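Side-chain contacts in RNA-dependent RNA Polymerase (Bombyx mori cytoplasmic polyhedrosis virus, PDB 6TZ0), which catalyses RNA-templated RNA synthesis, making plus strands by fully conservative transcription and, after core assembly, the complementary minus strands of the double-stranded viral genome: residues K508-Y511 with D512-N516; N564-V567 with L568-S572. All blocks are in the same frame, centred on the assembly; numbering follows the deposited sequence.

Overall arrangement
Two short runs of the central polymerase domain illustrate how the chemistry of a local contact can vary with its place in the fold. Contact 1 (508-511 with 512-516) is a surface turn where the chain leaves helix 501-508, and its bonds are i to i+3, one of them weak. Contact 2 (564-567 with 568-572) is buried in the second half of helix 557-573 and keeps four successive i to i+4 bonds. Their centres are about 16 Å apart, and both lean on helices 389-397 and 401-409. They also meet directly, I510 CD1 packing at 4.1 Å from F566 CZ. Polar and charged side chains accompany the turn, whereas mostly apolar ones clothe the helix.

Contact 1: residues K508-Y511 with D512-N516; sequences KQIY and DLNDN
I510 and N514, four residues apart, bring their side chains together beside a turn, where CG1 of I510 lies 3.8 Å from OD1 of N514. The isoleucine's long branch gets there because CG1 stands anti to the backbone N (chi1 -158°), beside its own carbonyl carbon and hence near the chain that follows. The two side chains meet at a slant, an alkyl carbon against an amide oxygen, so the touch is one of van der Waals packing. The same OD1 is also 3.8 Å from the backbone oxygen of I510.

That oxygen, I510 O, takes the firmer of two backbone bonds, from L513 N at 3.2 Å. The donor sits 69° out of the carbonyl plane, and the C=O...N angle is 110°, as expected when a carbonyl is reached from three residues on. One residue earlier, D512 N gives a weak bond of 3.4 Å to Q509 O. These i to i+3 links belong to two overlapping type I beta turns, 509-512 and 510-513, which carry the chain out of helix 501-508 into the loop before helix 530-535, within the polymerase catalytic region. L513 packs over the first of these turns, its CG 3.8 Å from Q509 O, and its side chain also touches E403, I404 and R407 of helix 401-409. I510 is buried, against L397 and Q653. The Y511 side chain touches T646 and T649 of helix 644-665 and lies about 12 Å from the side chains of the magnesium-binding D680 and D681.

The opposite character belongs to the solvent side. D512 is exposed and touches mainly backbone, OD1 lying 3.8 Å from Y511 C. K508 is likewise exposed; its NZ remains 6.1 Å from D512 OD2, so any attraction between the two charges is probably modest.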
ATOM      1  N   LYS A 508      15.309  -3.597  -2.230  1.00 28.24           N
ATOM      2  CA  LYS A 508      14.793  -4.886  -1.798  1.00 28.24           C
ATOM      3  C   LYS A 508      15.904  -5.906  -1.594  1.00 28.24           C
ATOM      4  O   LYS A 508      15.728  -6.859  -0.830  1.00 28.24           O
ATOM      5  CB  LYS A 508      13.787  -5.364  -2.850  1.00 28.24           C
ATOM      6  CG  LYS A 508      13.029  -6.633  -2.577  1.00 28.24           C
ATOM      7  CD  LYS A 508      12.129  -6.938  -3.757  1.00 28.24           C
ATOM      8  CE  LYS A 508      11.316  -8.189  -3.521  1.00 28.24           C
ATOM      9  NZ  LYS A 508      12.185  -9.392  -3.484  1.00 28.24           N
ATOM     10  N   GLN A 509      17.058  -5.714  -2.234  1.00 27.80           N
ATOM     11  CA  GLN A 509      18.111  -6.713  -2.181  1.00 27.80           C
ATOM     12  C   GLN A 509      18.871  -6.709  -0.864  1.00 27.80           C
ATOM     13  O   GLN A 509      19.546  -7.696  -0.559  1.00 27.80           O
ATOM     14  CB  GLN A 509      19.092  -6.503  -3.329  1.00 27.80           C
ATOM     15  CG  GLN A 509      18.460  -6.544  -4.696  1.00 27.80           C
ATOM     16  CD  GLN A 509      17.802  -7.863  -5.011  1.00 27.80           C
ATOM     17  OE1 GLN A 509      18.305  -8.927  -4.661  1.00 27.80           O
ATOM     18  NE2 GLN A 509      16.663  -7.800  -5.682  1.00 27.80           N
ATOM     19  N   ILE A 510      18.772  -5.640  -0.070  1.00 28.26           N
ATOM     20  CA  ILE A 510      19.530  -5.559   1.177  1.00 28.26           C
ATOM     21  C   ILE A 510      18.919  -6.416   2.276  1.00 28.26           C
ATOM     22  O   ILE A 510      19.585  -6.688   3.282  1.00 28.26           O
ATOM     23  CB  ILE A 510      19.664  -4.081   1.602  1.00 28.26           C
ATOM     24  CG1 ILE A 510      20.856  -3.871   2.542  1.00 28.26           C
ATOM     25  CG2 ILE A 510      18.408  -3.598   2.284  1.00 28.26           C
ATOM     26  CD1 ILE A 510      21.253  -2.438   2.739  1.00 28.26           C
ATOM     27  N   TYR A 511      17.681  -6.888   2.099  1.00 32.00           N
ATOM     28  CA  TYR A 511      17.082  -7.775   3.088  1.00 32.00           C
ATOM     29  C   TYR A 511      17.754  -9.136   3.125  1.00 32.00           C
ATOM     30  O   TYR A 511      17.707  -9.809   4.156  1.00 32.00           O
ATOM     31  CB  TYR A 511      15.597  -7.991   2.821  1.00 32.00           C
ATOM     32  CG  TYR A 511      14.740  -6.758   2.871  1.00 32.00           C
ATOM     33  CD1 TYR A 511      14.622  -6.028   4.033  1.00 32.00           C
ATOM     34  CD2 TYR A 511      13.961  -6.388   1.788  1.00 32.00           C
ATOM     35  CE1 TYR A 511      13.819  -4.919   4.096  1.00 32.00           C
ATOM     36  CE2 TYR A 511      13.147  -5.282   1.845  1.00 32.00           C
ATOM     37  CZ  TYR A 511      13.084  -4.551   3.004  1.00 32.00           C
ATOM     38  OH  TYR A 511      12.278  -3.450   3.082  1.00 32.00           O
ATOM     39  N   ASP A 512      18.372  -9.554   2.030  1.00 32.62           N
ATOM     40  CA  ASP A 512      19.084 -10.818   1.968  1.00 32.62           C
ATOM     41  C   ASP A 512      20.523 -10.705   2.441  1.00 32.62           C
ATOM     42  O   ASP A 512      21.270 -11.681   2.343  1.00 32.62           O
ATOM     43  CB  ASP A 512      19.061 -11.359   0.541  1.00 32.62           C
ATOM     44  CG  ASP A 512      17.670 -11.718   0.085  1.00 32.62           C
ATOM     45  OD1 ASP A 512      16.835 -12.076   0.941  1.00 32.62           O
ATOM     46  OD2 ASP A 512      17.406 -11.635  -1.132  1.00 32.62           O
ATOM     47  N   LEU A 513      20.929  -9.546   2.946  1.00 28.82           N
ATOM     48  CA  LEU A 513      22.308  -9.314   3.328  1.00 28.82           C
ATOM     49  C   LEU A 513      22.470  -8.972   4.798  1.00 28.82           C
ATOM     50  O   LEU A 513      23.606  -8.862   5.268  1.00 28.82           O
ATOM     51  CB  LEU A 513      22.903  -8.188   2.478  1.00 28.82           C
ATOM     52  CG  LEU A 513      22.925  -8.422   0.973  1.00 28.82           C
ATOM     53  CD1 LEU A 513      23.471  -7.200   0.300  1.00 28.82           C
ATOM     54  CD2 LEU A 513      23.755  -9.631   0.630  1.00 28.82           C
ATOM     55  N   ASN A 514      21.375  -8.797   5.528  1.00 31.53           N
ATOM     56  CA  ASN A 514      21.411  -8.477   6.944  1.00 31.53           C
ATOM     57  C   ASN A 514      20.374  -9.320   7.666  1.00 31.53           C
ATOM     58  O   ASN A 514      19.676 -10.143   7.070  1.00 31.53           O
ATOM     59  CB  ASN A 514      21.120  -6.999   7.209  1.00 31.53           C
ATOM     60  CG  ASN A 514      22.190  -6.096   6.711  1.00 31.53           C
ATOM     61  OD1 ASN A 514      21.952  -5.242   5.862  1.00 31.53           O
ATOM     62  ND2 ASN A 514      23.393  -6.267   7.239  1.00 31.53           N
ATOM     63  N   ASP A 515      20.265  -9.073   8.970  1.00 34.33           N
ATOM     64  CA  ASP A 515      19.242  -9.668   9.817  1.00 34.33           C
ATOM     65  C   ASP A 515      18.473  -8.609  10.596  1.00 34.33           C
ATOM     66  O   ASP A 515      17.900  -8.916  11.643  1.00 34.33           O
ATOM     67  CB  ASP A 515      19.862 -10.682  10.777  1.00 34.33           C
ATOM     68  CG  ASP A 515      21.004 -10.096  11.594  1.00 34.33           C
ATOM     69  OD1 ASP A 515      21.451  -8.966  11.302  1.00 34.33           O
ATOM     70  OD2 ASP A 515      21.452 -10.765  12.546  1.00 34.33           O
ATOM     71  N   ASN A 516      18.457  -7.369  10.122  1.00 30.88           N
ATOM     72  CA  ASN A 516      17.832  -6.285  10.863  1.00 30.88           C
ATOM     73  C   ASN A 516      16.568  -5.760  10.188  1.00 30.88           C
ATOM     74  O   ASN A 516      16.304  -4.557  10.196  1.00 30.88           O
ATOM     75  CB  ASN A 516      18.844  -5.171  11.130  1.00 30.88           C
ATOM     76  CG  ASN A 516      19.513  -4.658   9.889  1.00 30.88           C
ATOM     77  OD1 ASN A 516      19.143  -5.008   8.779  1.00 30.88           O
ATOM     78  ND2 ASN A 516      20.539  -3.835  10.075  1.00 30.88           N
TER

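Contact 2: residues N564-V567 with L568-S572; sequences NTFV and LDVAS
This is an intrahelical contact, one turn against the next within the alpha-helix 557-573 of the polymerase catalytic region, away from the catalytic metal and nucleotide sites and largely buried. Four consecutive i to i+4 bonds carry it. The straightest runs from V570 N to F566 O, with an N-H...O angle of 169° at 3.1 Å, while L568 N reaches N564 O and A571 N reaches V567 O, each at 2.9 Å.

On one flank, F566 and V570 extend side by side. A chi1 of 173° swings the phenylalanine ring alongside the following turn; there CG2 of V570 sits over one face, displaced toward the rim and 4.2 Å from CE1 of F566. Both residues also press on I404 of helix 401-409. Elsewhere round the helix, L568 and A571 pack on W606 of helix 604-614.

Two hydroxyls, those of T565 and S572, turn back onto the backbone: T565 OG1 bonds to I562 O one turn earlier, and S572 OG donates a hydrogen bond of 2.8 Å to D569 O, the carbonyl three residues before it.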
ATOM      1  N   ASN A 564      18.226   8.302  -2.029  1.00 22.33           N
ATOM      2  CA  ASN A 564      18.585   8.485  -3.432  1.00 22.33           C
ATOM      3  C   ASN A 564      20.083   8.343  -3.673  1.00 22.33           C
ATOM      4  O   ASN A 564      20.481   7.870  -4.737  1.00 22.33           O
ATOM      5  CB  ASN A 564      18.121   9.845  -3.947  1.00 22.33           C
ATOM      6  CG  ASN A 564      16.632   9.921  -4.129  1.00 22.33           C
ATOM      7  OD1 ASN A 564      15.994   8.944  -4.504  1.00 22.33           O
ATOM      8  ND2 ASN A 564      16.071  11.096  -3.905  1.00 22.33           N
ATOM      9  N   THR A 565      20.918   8.744  -2.708  1.00 22.05           N
ATOM     10  CA  THR A 565      22.364   8.543  -2.847  1.00 22.05           C
ATOM     11  C   THR A 565      22.727   7.065  -2.900  1.00 22.05           C
ATOM     12  O   THR A 565      23.574   6.656  -3.702  1.00 22.05           O
ATOM     13  CB  THR A 565      23.123   9.198  -1.698  1.00 22.05           C
ATOM     14  OG1 THR A 565      22.680   8.639  -0.459  1.00 22.05           O
ATOM     15  CG2 THR A 565      22.905  10.669  -1.680  1.00 22.05           C
ATOM     16  N   PHE A 566      22.104   6.259  -2.041  1.00 20.55           N
ATOM     17  CA  PHE A 566      22.321   4.815  -2.035  1.00 20.55           C
ATOM     18  C   PHE A 566      21.856   4.176  -3.339  1.00 20.55           C
ATOM     19  O   PHE A 566      22.559   3.328  -3.917  1.00 20.55           O
ATOM     20  CB  PHE A 566      21.598   4.230  -0.821  1.00 20.55           C
ATOM     21  CG  PHE A 566      21.576   2.740  -0.765  1.00 20.55           C
ATOM     22  CD1 PHE A 566      22.719   2.020  -0.487  1.00 20.55           C
ATOM     23  CD2 PHE A 566      20.382   2.056  -0.938  1.00 20.55           C
ATOM     24  CE1 PHE A 566      22.678   0.637  -0.427  1.00 20.55           C
ATOM     25  CE2 PHE A 566      20.335   0.684  -0.878  1.00 20.55           C
ATOM     26  CZ  PHE A 566      21.481  -0.026  -0.621  1.00 20.55           C
ATOM     27  N   VAL A 567      20.691   4.605  -3.834  1.00 21.03           N
ATOM     28  CA  VAL A 567      20.164   4.089  -5.093  1.00 21.03           C
ATOM     29  C   VAL A 567      21.062   4.478  -6.261  1.00 21.03           C
ATOM     30  O   VAL A 567      21.331   3.660  -7.145  1.00 21.03           O
ATOM     31  CB  VAL A 567      18.713   4.572  -5.281  1.00 21.03           C
ATOM     32  CG1 VAL A 567      18.189   4.239  -6.654  1.00 21.03           C
ATOM     33  CG2 VAL A 567      17.834   3.916  -4.258  1.00 21.03           C
ATOM     34  N   LEU A 568      21.593   5.702  -6.257  1.00 21.26           N
ATOM     35  CA  LEU A 568      22.465   6.124  -7.347  1.00 21.26           C
ATOM     36  C   LEU A 568      23.835   5.463  -7.281  1.00 21.26           C
ATOM     37  O   LEU A 568      24.438   5.219  -8.329  1.00 21.26           O
ATOM     38  CB  LEU A 568      22.601   7.643  -7.367  1.00 21.26           C
ATOM     39  CG  LEU A 568      21.370   8.394  -7.861  1.00 21.26           C
ATOM     40  CD1 LEU A 568      21.564   9.886  -7.719  1.00 21.26           C
ATOM     41  CD2 LEU A 568      21.092   8.033  -9.293  1.00 21.26           C
ATOM     42  N   ASP A 569      24.319   5.126  -6.081  1.00 23.04           N
ATOM     43  CA  ASP A 569      25.559   4.357  -5.964  1.00 23.04           C
ATOM     44  C   ASP A 569      25.410   2.969  -6.570  1.00 23.04           C
ATOM     45  O   ASP A 569      26.247   2.536  -7.380  1.00 23.04           O
ATOM     46  CB  ASP A 569      25.977   4.232  -4.501  1.00 23.04           C
ATOM     47  CG  ASP A 569      26.511   5.517  -3.931  1.00 23.04           C
ATOM     48  OD1 ASP A 569      27.051   6.332  -4.704  1.00 23.04           O
ATOM     49  OD2 ASP A 569      26.410   5.706  -2.703  1.00 23.04           O
ATOM     50  N   VAL A 570      24.337   2.264  -6.199  1.00 22.53           N
ATOM     51  CA  VAL A 570      24.120   0.924  -6.738  1.00 22.53           C
ATOM     52  C   VAL A 570      23.843   0.986  -8.237  1.00 22.53           C
ATOM     53  O   VAL A 570      24.311   0.139  -9.004  1.00 22.53           O
ATOM     54  CB  VAL A 570      22.980   0.222  -5.981  1.00 22.53           C
ATOM     55  CG1 VAL A 570      22.760  -1.171  -6.519  1.00 22.53           C
ATOM     56  CG2 VAL A 570      23.286   0.163  -4.517  1.00 22.53           C
ATOM     57  N   ALA A 571      23.129   2.020  -8.684  1.00 22.68           N
ATOM     58  CA  ALA A 571      22.809   2.153 -10.098  1.00 22.68           C
ATOM     59  C   ALA A 571      24.034   2.492 -10.929  1.00 22.68           C
ATOM     60  O   ALA A 571      24.128   2.069 -12.084  1.00 22.68           O
ATOM     61  CB  ALA A 571      21.733   3.217 -10.288  1.00 22.68           C
ATOM     62  N   SER A 572      24.981   3.241 -10.371  1.00 23.17           N
ATOM     63  CA  SER A 572      26.206   3.520 -11.103  1.00 23.17           C
ATOM     64  C   SER A 572      27.099   2.292 -11.167  1.00 23.17           C
ATOM     65  O   SER A 572      27.766   2.061 -12.181  1.00 23.17           O
ATOM     66  CB  SER A 572      26.953   4.679 -10.457  1.00 23.17           C
ATOM     67  OG  SER A 572      27.480   4.287  -9.208  1.00 23.17           O
TER